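Local atomic coordinates of pancreatic lipase related protein 2 (Equus caballus, PDB entry 1W52), a protein that probably hydrolyses galactolipids and triacylglycerols, releasing fatty acids, as a secreted, calcium-binding lipase of the alpha/beta hydrolase superfamily. Residues A[200-206]-A[224-230]; A[291-295]-A[327-331]. One frame throughout, in Å; residues are numbered along the deposited sequence.

Interaction 1: A[200-206]-A[224-230]; sequences FVDVIHT and GHMDFFP
Phe-200 turns a ring edge to Met-226, whose CG lies in the ring plane 3.8 Å from Phe-200 CE1. At Val-201 the strand pairs with a side chain as well as with backbone: its N donates to ND1 of His-225, 2.9 Å away in the imidazole plane, and its O accepts from His-225 N and Met-226 N. Asp-202 stands beside Met-226 in the first bridge, yet its carboxylate is claimed by Thr-175 and Arg-173 on the preceding strand. Val-203 N donates to Met-226 O and its O accepts from Phe-228 N, both at 2.8 Å, the staggered pattern of parallel strands in the central sheet of the alpha/beta hydrolase fold. Ile-204 rests CG2 on CG of Pro-230 at 4.0 Å. His-205 has CG anti to its carbonyl carbon (chi1 -62°), which lays the imidazole on Phe-229 as an offset stack, centroids 4.2 Å apart and planes at 7°; CG1 of Val-203 overlies the rim of the opposite face. In the ring plane, His-205 NE2 donates to the anti lone pair of Asp-227 OD1 at 2.8 Å, while ND1 is hydrogen-bonded to Met-219 O. Thr-206 touches Pro-230 through CG2, and its backbone N hydrogen-bonds Asp-178 OD1, the predicted charge-relay acid.

Interaction 2: A[291-295]-A[327-331]; sequences DKFQE and FFLNT
From helix 290-294, Phe-293 lays its ring against Phe-328 and Leu-329 of strand 325-329, an example of a short helix packed near one edge of the central sheet of the alpha/beta hydrolase fold, chiefly through an aromatic side chain. On this tight side, CG of Phe-293 stands anti to the helix backbone N (chi1 175°), which carries the ring off the helix and across to the strand. There CB of Phe-328 sits over one face of the Phe-293 ring, 4.2 Å from its centroid and 24° off the normal, a CH-pi contact. The far end of the Phe-293 ring reaches the strand backbone, CZ lying 3.6 Å from Leu-329 CA. The two phenylalanine side chains run antiparallel past one another, and the Phe-328 ring meets that of Phe-229. With an alanine in place of Phe-293, Phe-328 CB would probably lose the ring face it rests on, leaving a gap between helix and strand. The other side is looser and partly open to solvent: the amides of Gln-294 and Asn-330, both partly exposed residues, meet between helix and strand with their planes 19° apart. At the start of the helix, Asn-330 ND2 is hydrogen-bonded to Tyr-290 OH, while Asn-330 OD1 approaches the aromatic ring obliquely, 3.8 Å from CE2 of Phe-293.

How the interactions relate
The two interactions follow one another along the chain, 200-206/224-230 closing before 291-295/327-331 opens, with centres about 14 Å apart. They are steps across one mixed sheet of the lipase domain: strand 226-230 lies between 201-204 and 325-329, so it serves interaction 1 on one edge and borders interaction 2 on the other. Probable backbone hydrogen bonds join Phe-229 N to Phe-327 O and Phe-327 N to Asp-227 O, and Pro-230 packs against Leu-329. Continuous strand pairing therefore runs from interaction 1, beside the predicted catalytic aspartate Asp-178, to interaction 2 with its packed helix, away from the annotated sites.

Interaction 1: A[200-206]-A[224-230]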
loop_
_atom_site.group_PDB
_atom_site.type_symbol
_atom_site.label_atom_id
_atom_site.label_comp_id
_atom_site.label_asym_id
_atom_site.label_seq_id
_atom_site.Cartn_x
_atom_site.Cartn_y
_atom_site.Cartn_z
ATOM N N PHE A 200 -9.994 4.547 -12.850
ATOM C CA PHE A 200 -9.604 3.597 -11.821
ATOM C C PHE A 200 -8.835 4.294 -10.708
ATOM O O PHE A 200 -7.777 4.926 -10.963
ATOM C CB PHE A 200 -8.695 2.573 -12.432
ATOM C CG PHE A 200 -8.252 1.518 -11.480
ATOM C CD1 PHE A 200 -9.152 0.912 -10.588
ATOM C CD2 PHE A 200 -6.913 1.095 -11.467
ATOM C CE1 PHE A 200 -8.727 -0.114 -9.730
ATOM C CE2 PHE A 200 -6.510 0.062 -10.601
ATOM C CZ PHE A 200 -7.425 -0.528 -9.745
ATOM N N VAL A 201 -9.348 4.124 -9.482
ATOM C CA VAL A 201 -8.716 4.627 -8.264
ATOM C C VAL A 201 -8.452 3.446 -7.344
ATOM O O VAL A 201 -9.370 2.701 -6.960
ATOM C CB VAL A 201 -9.619 5.665 -7.495
ATOM C CG1 VAL A 201 -8.909 6.224 -6.258
ATOM C CG2 VAL A 201 -10.075 6.852 -8.394
ATOM N N ASP A 202 -7.200 3.311 -6.959
ATOM C CA ASP A 202 -6.820 2.298 -5.984
ATOM C C ASP A 202 -6.122 2.951 -4.799
ATOM O O ASP A 202 -5.269 3.809 -4.958
ATOM C CB ASP A 202 -5.880 1.267 -6.605
ATOM C CG ASP A 202 -4.668 1.909 -7.283
ATOM O OD1 ASP A 202 -4.822 3.040 -7.851
ATOM O OD2 ASP A 202 -3.542 1.355 -7.286
ATOM N N VAL A 203 -6.446 2.519 -3.604
ATOM C CA VAL A 203 -5.897 3.144 -2.427
ATOM C C VAL A 203 -5.177 2.150 -1.510
ATOM O O VAL A 203 -5.671 1.067 -1.264
ATOM C CB VAL A 203 -7.009 3.833 -1.651
ATOM C CG1 VAL A 203 -6.429 4.826 -0.635
ATOM C CG2 VAL A 203 -7.929 4.537 -2.616
ATOM N N ILE A 204 -4.006 2.551 -1.018
ATOM C CA ILE A 204 -3.344 1.862 0.082
ATOM C C ILE A 204 -3.458 2.661 1.392
ATOM O O ILE A 204 -3.067 3.815 1.448
ATOM C CB ILE A 204 -1.890 1.581 -0.273
ATOM C CG1 ILE A 204 -1.862 0.776 -1.543
ATOM C CG2 ILE A 204 -1.207 0.743 0.814
ATOM C CD1 ILE A 204 -0.452 0.602 -2.093
ATOM N N HIS A 205 -3.996 2.009 2.426
ATOM C CA HIS A 205 -4.258 2.619 3.740
ATOM C C HIS A 205 -3.287 2.038 4.781
ATOM O O HIS A 205 -3.442 0.884 5.176
ATOM C CB HIS A 205 -5.641 2.244 4.249
ATOM C CG HIS A 205 -6.794 2.710 3.402
ATOM N ND1 HIS A 205 -7.548 3.821 3.724
ATOM C CD2 HIS A 205 -7.388 2.151 2.316
ATOM C CE1 HIS A 205 -8.532 3.943 2.849
ATOM N NE2 HIS A 205 -8.450 2.951 1.978
ATOM N N THR A 206 -2.305 2.834 5.208
ATOM C CA THR A 206 -1.336 2.402 6.215
ATOM C C THR A 206 -1.425 3.101 7.571
ATOM O O THR A 206 -0.801 2.626 8.484
ATOM C CB THR A 206 0.120 2.547 5.709
ATOM O OG1 THR A 206 0.361 3.906 5.288
ATOM C CG2 THR A 206 0.356 1.677 4.444
ATOM N N GLY A 224 -11.764 4.443 -3.183
ATOM C CA GLY A 224 -11.219 3.935 -4.428
ATOM C C GLY A 224 -12.174 2.913 -4.966
ATOM O O GLY A 224 -13.157 2.576 -4.296
ATOM N N HIS A 225 -11.919 2.426 -6.175
ATOM C CA HIS A 225 -12.599 1.210 -6.602
ATOM C C HIS A 225 -12.054 0.083 -5.744
ATOM O O HIS A 225 -12.750 -0.879 -5.421
ATOM C CB HIS A 225 -12.419 0.955 -8.099
ATOM C CG HIS A 225 -12.910 2.094 -8.920
ATOM N ND1 HIS A 225 -12.059 3.084 -9.379
ATOM C CD2 HIS A 225 -14.159 2.472 -9.275
ATOM C CE1 HIS A 225 -12.756 3.999 -10.024
ATOM N NE2 HIS A 225 -14.032 3.666 -9.954
ATOM N N MET A 226 -10.804 0.240 -5.335
ATOM C CA MET A 226 -10.192 -0.712 -4.436
ATOM C C MET A 226 -9.466 -0.011 -3.278
ATOM O O MET A 226 -8.702 0.910 -3.465
ATOM C CB MET A 226 -9.229 -1.528 -5.252
ATOM C CG MET A 226 -9.795 -2.016 -6.561
ATOM S SD MET A 226 -8.946 -3.549 -6.977
ATOM C CE MET A 226 -7.829 -3.165 -8.138
ATOM N N ASP A 227 -9.740 -0.447 -2.073
ATOM C CA ASP A 227 -9.118 0.097 -0.896
ATOM C C ASP A 227 -8.439 -1.086 -0.271
ATOM O O ASP A 227 -9.109 -2.009 0.141
ATOM C CB ASP A 227 -10.192 0.663 0.041
ATOM C CG ASP A 227 -10.793 1.956 -0.491
ATOM O OD1 ASP A 227 -10.253 3.048 -0.102
ATOM O OD2 ASP A 227 -11.763 1.950 -1.333
ATOM N N PHE A 228 -7.108 -1.078 -0.255
ATOM C CA PHE A 228 -6.309 -2.123 0.392
ATOM C C PHE A 228 -5.953 -1.720 1.827
ATOM O O PHE A 228 -5.659 -0.531 2.072
ATOM C CB PHE A 228 -5.016 -2.345 -0.363
ATOM C CG PHE A 228 -5.201 -2.776 -1.780
ATOM C CD1 PHE A 228 -5.596 -1.873 -2.752
ATOM C CD2 PHE A 228 -4.940 -4.071 -2.152
ATOM C CE1 PHE A 228 -5.736 -2.253 -4.051
ATOM C CE2 PHE A 228 -5.081 -4.473 -3.465
ATOM C CZ PHE A 228 -5.467 -3.558 -4.412
ATOM N N PHE A 229 -5.934 -2.707 2.746
ATOM C CA PHE A 229 -5.576 -2.484 4.158
ATOM C C PHE A 229 -4.437 -3.360 4.712
ATOM O O PHE A 229 -4.684 -4.256 5.519
ATOM C CB PHE A 229 -6.830 -2.671 4.998
ATOM C CG PHE A 229 -7.858 -1.660 4.726
ATOM C CD1 PHE A 229 -8.726 -1.823 3.656
ATOM C CD2 PHE A 229 -7.931 -0.513 5.498
ATOM C CE1 PHE A 229 -9.721 -0.829 3.395
ATOM C CE2 PHE A 229 -8.870 0.508 5.225
ATOM C CZ PHE A 229 -9.774 0.349 4.183
ATOM N N PRO A 230 -3.198 -3.127 4.299
ATOM C CA PRO A 230 -2.075 -3.952 4.750
ATOM C C PRO A 230 -1.966 -3.978 6.258
ATOM O O PRO A 230 -1.974 -2.956 6.973
ATOM C CB PRO A 230 -0.843 -3.224 4.193
ATOM C CG PRO A 230 -1.317 -1.833 3.870
ATOM C CD PRO A 230 -2.739 -2.077 3.396
#

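Interaction 2: A[291-295]-A[327-331]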
loop_
_atom_site.group_PDB
_atom_site.type_symbol
_atom_site.label_atom_id
_atom_site.label_comp_id
_atom_site.label_asym_id
_atom_site.label_seq_id
_atom_site.Cartn_x
_atom_site.Cartn_y
_atom_site.Cartn_z
ATOM N N ASP A 291 -10.245 -8.764 10.765
ATOM C CA ASP A 291 -10.263 -9.778 11.812
ATOM C C ASP A 291 -10.613 -11.084 11.150
ATOM O O ASP A 291 -9.896 -12.058 11.311
ATOM C CB ASP A 291 -11.240 -9.437 12.940
ATOM C CG ASP A 291 -10.942 -8.093 13.582
ATOM O OD1 ASP A 291 -11.491 -7.074 13.056
ATOM O OD2 ASP A 291 -10.162 -7.955 14.571
ATOM N N LYS A 292 -11.684 -11.089 10.362
ATOM C CA LYS A 292 -12.061 -12.258 9.589
ATOM C C LYS A 292 -10.863 -12.737 8.812
ATOM O O LYS A 292 -10.644 -13.905 8.672
ATOM C CB LYS A 292 -13.203 -11.913 8.651
ATOM C CG LYS A 292 -13.750 -13.096 7.888
ATOM C CD LYS A 292 -15.178 -12.808 7.358
ATOM C CE LYS A 292 -15.616 -13.775 6.219
ATOM N NZ LYS A 292 -16.571 -13.101 5.285
ATOM N N PHE A 293 -10.060 -11.823 8.322
ATOM C CA PHE A 293 -8.842 -12.209 7.613
ATOM C C PHE A 293 -7.797 -12.868 8.531
ATOM O O PHE A 293 -7.101 -13.834 8.164
ATOM C CB PHE A 293 -8.224 -10.977 6.943
ATOM C CG PHE A 293 -6.939 -11.254 6.298
ATOM C CD1 PHE A 293 -6.874 -12.093 5.223
ATOM C CD2 PHE A 293 -5.776 -10.726 6.784
ATOM C CE1 PHE A 293 -5.647 -12.387 4.587
ATOM C CE2 PHE A 293 -4.513 -10.992 6.140
ATOM C CZ PHE A 293 -4.469 -11.819 5.042
ATOM N N GLN A 294 -7.680 -12.282 9.719
ATOM C CA GLN A 294 -6.656 -12.623 10.706
ATOM C C GLN A 294 -6.982 -13.942 11.424
ATOM O O GLN A 294 -6.076 -14.689 11.828
ATOM C CB GLN A 294 -6.502 -11.454 11.715
ATOM C CG GLN A 294 -5.423 -10.442 11.407
ATOM C CD GLN A 294 -4.103 -11.081 11.010
ATOM O OE1 GLN A 294 -3.211 -10.415 10.537
ATOM N NE2 GLN A 294 -3.997 -12.383 11.174
ATOM N N GLU A 295 -8.289 -14.197 11.542
ATOM C CA GLU A 295 -8.882 -15.411 12.103
ATOM C C GLU A 295 -9.037 -16.468 11.017
ATOM O O GLU A 295 -10.095 -17.089 10.881
ATOM C CB GLU A 295 -10.271 -15.101 12.635
ATOM C CG GLU A 295 -10.295 -13.985 13.641
ATOM C CD GLU A 295 -11.703 -13.557 14.014
ATOM O OE1 GLU A 295 -12.488 -13.126 13.130
ATOM O OE2 GLU A 295 -12.023 -13.639 15.216
ATOM N N PHE A 327 -9.787 -5.110 0.402
ATOM C CA PHE A 327 -8.875 -6.241 0.536
ATOM C C PHE A 327 -7.857 -6.084 1.718
ATOM O O PHE A 327 -7.526 -4.956 2.137
ATOM C CB PHE A 327 -8.100 -6.455 -0.760
ATOM C CG PHE A 327 -8.941 -6.351 -1.973
ATOM C CD1 PHE A 327 -9.482 -5.100 -2.365
ATOM C CD2 PHE A 327 -9.222 -7.494 -2.743
ATOM C CE1 PHE A 327 -10.276 -4.987 -3.493
ATOM C CE2 PHE A 327 -10.011 -7.379 -3.862
ATOM C CZ PHE A 327 -10.539 -6.107 -4.230
ATOM N N PHE A 328 -7.373 -7.232 2.215
ATOM C CA PHE A 328 -6.492 -7.323 3.358
ATOM C C PHE A 328 -5.335 -8.198 3.087
ATOM O O PHE A 328 -5.337 -8.934 2.194
ATOM C CB PHE A 328 -7.239 -7.849 4.554
ATOM C CG PHE A 328 -8.310 -6.933 5.003
ATOM C CD1 PHE A 328 -9.636 -7.195 4.705
ATOM C CD2 PHE A 328 -8.007 -5.767 5.663
ATOM C CE1 PHE A 328 -10.677 -6.332 5.118
ATOM C CE2 PHE A 328 -9.046 -4.883 6.070
ATOM C CZ PHE A 328 -10.384 -5.182 5.794
ATOM N N LEU A 329 -4.305 -8.071 3.869
ATOM C CA LEU A 329 -3.101 -8.828 3.653
ATOM C C LEU A 329 -2.081 -8.449 4.761
ATOM O O LEU A 329 -2.360 -7.555 5.581
ATOM C CB LEU A 329 -2.560 -8.540 2.262
ATOM C CG LEU A 329 -2.078 -7.114 2.096
ATOM C CD1 LEU A 329 -0.947 -7.013 1.008
ATOM C CD2 LEU A 329 -3.234 -6.187 1.842
ATOM N N ASN A 330 -0.921 -9.102 4.778
ATOM C CA ASN A 330 0.104 -8.742 5.732
ATOM C C ASN A 330 1.457 -8.542 5.048
ATOM O O ASN A 330 1.929 -9.417 4.352
ATOM C CB ASN A 330 0.215 -9.821 6.851
ATOM C CG ASN A 330 -0.976 -9.812 7.855
ATOM O OD1 ASN A 330 -1.391 -10.892 8.365
ATOM N ND2 ASN A 330 -1.521 -8.623 8.137
ATOM N N THR A 331 2.103 -7.412 5.286
ATOM C CA THR A 331 3.454 -7.191 4.785
ATOM C C THR A 331 4.541 -7.732 5.687
ATOM O O THR A 331 4.294 -8.216 6.760
ATOM C CB THR A 331 3.707 -5.699 4.631
ATOM O OG1 THR A 331 3.318 -5.043 5.850
ATOM C CG2 THR A 331 2.842 -5.132 3.509
#